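Local atomic coordinates of peptidoglycan-N-acetylglucosamine deacetylase BC_1974 (Bacillus cereus, PDB entry 5N1P), a protein that catalyses the zinc-dependent removal of acetyl groups from N-acetylglucosamine residues of peptidoglycan, releasing acetate. Residues Phe8-Gly13 and Leu161-His166. Residues are numbered along the deposited sequence; the frame is centred on the assembly and turned at random.
Sequences FDDGPG and LMHDIH. With ZN (zinc ion), chain F; 8GK (~{N}-oxidanylnaphthalene-1-carboxamide), chain E.
The hydroxamate oxygen O14 of the inhibitor 8GK is gripped between the two segments: His163 NE2 approaches it to 2.8 Å from 161-166, Asp9 OD2 lies equally near from 8-13, and the zinc ion binds it. O14 meets the His163 ring at its edge, near the ring plane. Asp10 OD1 reaches the same metal at 2.1 Å; His59 and His63 complete the protein ligands, with O12 of the inhibitor and a water filling the remaining places. That water also donates to Asp10 OD2, which in turn sits 3.1 Å from His163 CD2, the carboxylate and imidazole planes turned 44° apart. Behind these groups a second shell fixes their rotation: Asp9 OD1 forms a salt bridge with Arg97, and His163 ND1 is hydrogen-bonded to Asp130.

The backbones run parallel, joined by the bond from Asp9 N to Met162 O (2.9 Å, 161° at the hydrogen). On the sheet face away from the metal, Phe8 and Met162 lie side by side; ring atom CD1 rests on Met162 CB, and with CG anti to the carbonyl carbon (chi1 -60°) and chi2 extended, SD is carried alongside the ring, oblique to it, a Met-aromatic contact beneath helix 167-182. A water links the strand end to both loops, accepting from Gly11 N and lying within bonding range of Phe8 O and Asp164 OD1, while Asp164 OD2 bonds to Thr16. Ile165 packs against the Asp10 corner, its CD1 3.6 Å from Asp10 CB and its CG2 against Asp10 O.

Neighbouring parallel strand ends thus bring together the metal-binding Asp10 with Asp9 and His163, the inferred proton acceptor and donor, in the zinc site characteristic of the NodB homology domain of CE4 deacetylases.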
loop_
_atom_site.group_PDB
_atom_site.type_symbol
_atom_site.label_atom_id
_atom_site.label_comp_id
_atom_site.label_asym_id
_atom_site.label_seq_id
_atom_site.Cartn_x
_atom_site.Cartn_y
_atom_site.Cartn_z
ATOM N N PHE A 8 0.100 -1.895 2.350
ATOM C CA PHE A 8 -1.083 -2.729 2.509
ATOM C C PHE A 8 -2.223 -2.138 1.716
ATOM O O PHE A 8 -2.638 -1.017 1.980
ATOM C CB PHE A 8 -1.481 -2.842 3.981
ATOM C CG PHE A 8 -0.426 -3.456 4.839
ATOM C CD1 PHE A 8 -0.310 -4.832 4.914
ATOM C CD2 PHE A 8 0.479 -2.658 5.533
ATOM C CE1 PHE A 8 0.687 -5.425 5.697
ATOM C CE2 PHE A 8 1.477 -3.240 6.321
ATOM C CZ PHE A 8 1.583 -4.627 6.392
ATOM N N ASP A 9 -2.728 -2.911 0.764
ATOM C CA ASP A 9 -3.791 -2.490 -0.150
ATOM C C ASP A 9 -5.170 -3.040 0.215
ATOM O O ASP A 9 -5.282 -4.113 0.818
ATOM C CB ASP A 9 -3.500 -2.970 -1.579
ATOM C CG ASP A 9 -2.372 -2.217 -2.261
ATOM O OD1 ASP A 9 -1.767 -1.331 -1.642
ATOM O OD2 ASP A 9 -2.089 -2.545 -3.450
ATOM N N ASP A 10 -6.197 -2.297 -0.202
ATOM C CA ASP A 10 -7.596 -2.738 -0.344
ATOM C C ASP A 10 -8.425 -2.522 0.922
ATOM O O ASP A 10 -9.621 -2.817 0.926
ATOM C CB ASP A 10 -7.738 -4.214 -0.772
ATOM C CG ASP A 10 -7.109 -4.531 -2.136
ATOM O OD1 ASP A 10 -6.771 -3.617 -2.911
ATOM O OD2 ASP A 10 -6.976 -5.735 -2.451
ATOM N N GLY A 11 -7.816 -1.992 1.977
ATOM C CA GLY A 11 -8.530 -1.787 3.227
ATOM C C GLY A 11 -9.184 -0.417 3.383
ATOM O O GLY A 11 -9.363 0.323 2.401
ATOM N N PRO A 12 -9.557 -0.059 4.621
ATOM C CA PRO A 12 -9.395 -0.905 5.814
ATOM C C PRO A 12 -10.382 -2.059 5.875
ATOM O O PRO A 12 -11.319 -2.164 5.072
ATOM C CB PRO A 12 -9.652 0.058 6.989
ATOM C CG PRO A 12 -9.595 1.445 6.402
ATOM C CD PRO A 12 -10.031 1.294 4.965
ATOM N N GLY A 13 -10.171 -2.934 6.843
ATOM C CA GLY A 13 -11.018 -4.104 6.975
ATOM C C GLY A 13 -10.927 -4.668 8.372
ATOM O O GLY A 13 -10.335 -4.058 9.258
ATOM N N LEU A 161 4.395 -5.373 -1.457
ATOM C CA LEU A 161 2.954 -5.426 -1.686
ATOM C C LEU A 161 2.285 -6.509 -0.855
ATOM O O LEU A 161 2.566 -7.705 -1.025
ATOM C CB LEU A 161 2.640 -5.670 -3.171
ATOM C CG LEU A 161 1.159 -5.920 -3.483
ATOM C CD1 LEU A 161 0.299 -4.673 -3.215
ATOM C CD2 LEU A 161 0.969 -6.419 -4.916
ATOM N N MET A 162 1.404 -6.071 0.041
ATOM C CA MET A 162 0.560 -6.967 0.813
ATOM C C MET A 162 -0.862 -6.405 0.863
ATOM O O MET A 162 -1.122 -5.292 0.401
ATOM C CB MET A 162 1.108 -7.159 2.228
ATOM C CG MET A 162 2.488 -7.747 2.222
ATOM S SD MET A 162 3.149 -8.033 3.855
ATOM C CE MET A 162 2.160 -9.441 4.345
ATOM N N HIS A 163 -1.776 -7.189 1.420
ATOM C CA HIS A 163 -3.179 -6.801 1.490
ATOM C C HIS A 163 -3.696 -7.080 2.883
ATOM O O HIS A 163 -3.755 -8.243 3.292
ATOM C CB HIS A 163 -4.009 -7.563 0.436
ATOM C CG HIS A 163 -3.542 -7.348 -0.972
ATOM N ND1 HIS A 163 -2.488 -8.043 -1.525
ATOM C CD2 HIS A 163 -3.980 -6.502 -1.936
ATOM C CE1 HIS A 163 -2.301 -7.641 -2.770
ATOM N NE2 HIS A 163 -3.191 -6.703 -3.042
ATOM N N ASP A 164 -4.065 -6.038 3.631
ATOM C CA ASP A 164 -4.454 -6.261 5.028
ATOM C C ASP A 164 -5.888 -6.775 5.164
ATOM O O ASP A 164 -6.340 -7.027 6.277
ATOM C CB ASP A 164 -4.244 -5.001 5.890
ATOM C CG ASP A 164 -5.002 -3.780 5.378
ATOM O OD1 ASP A 164 -5.028 -3.569 4.151
ATOM O OD2 ASP A 164 -5.549 -3.018 6.214
ATOM N N ILE A 165 -6.571 -6.991 4.042
ATOM C CA ILE A 165 -7.933 -7.520 4.082
ATOM C C ILE A 165 -7.942 -9.045 4.123
ATOM O O ILE A 165 -9.001 -9.659 4.204
ATOM C CB ILE A 165 -8.760 -7.040 2.881
ATOM C CG1 ILE A 165 -8.067 -7.406 1.571
ATOM C CG2 ILE A 165 -8.970 -5.549 2.997
ATOM C CD1 ILE A 165 -8.991 -7.391 0.363
ATOM N N HIS A 166 -6.756 -9.645 4.073
ATOM C CA HIS A 166 -6.618 -11.099 4.144
ATOM C C HIS A 166 -5.863 -11.515 5.399
ATOM O O HIS A 166 -4.797 -10.966 5.699
ATOM C CB HIS A 166 -5.904 -11.634 2.905
ATOM C CG HIS A 166 -6.655 -11.395 1.635
ATOM N ND1 HIS A 166 -6.029 -11.094 0.445
ATOM C CD2 HIS A 166 -7.982 -11.414 1.369
ATOM C CE1 HIS A 166 -6.938 -10.933 -0.500
ATOM N NE2 HIS A 166 -8.132 -11.120 0.036
HETATM ZN ZN ZN F . -5.993 -3.722 -4.917
HETATM C C1 8GK E . -3.645 -4.665 -6.574
HETATM C C2 8GK E . -3.154 -5.622 -7.610
HETATM C C3 8GK E . -4.014 -6.622 -8.041
HETATM C C4 8GK E . -3.594 -7.517 -9.018
HETATM C C5 8GK E . -2.318 -7.407 -9.573
HETATM C C6 8GK E . -1.460 -6.403 -9.141
HETATM C C7 8GK E . -1.883 -5.507 -8.160
HETATM C C8 8GK E . -4.463 -8.517 -9.434
HETATM C C9 8GK E . -5.737 -8.632 -8.884
HETATM C C10 8GK E . -6.153 -7.736 -7.905
HETATM C C11 8GK E . -5.288 -6.732 -7.490
HETATM O O12 8GK E . -4.532 -3.906 -6.911
HETATM N N13 8GK E . -3.165 -4.664 -5.332
HETATM O O14 8GK E . -4.052 -4.330 -4.310
HETATM O O HOH W 1 -5.325 -1.107 3.006
HETATM O O HOH W 2 -6.257 -5.999 -4.808
#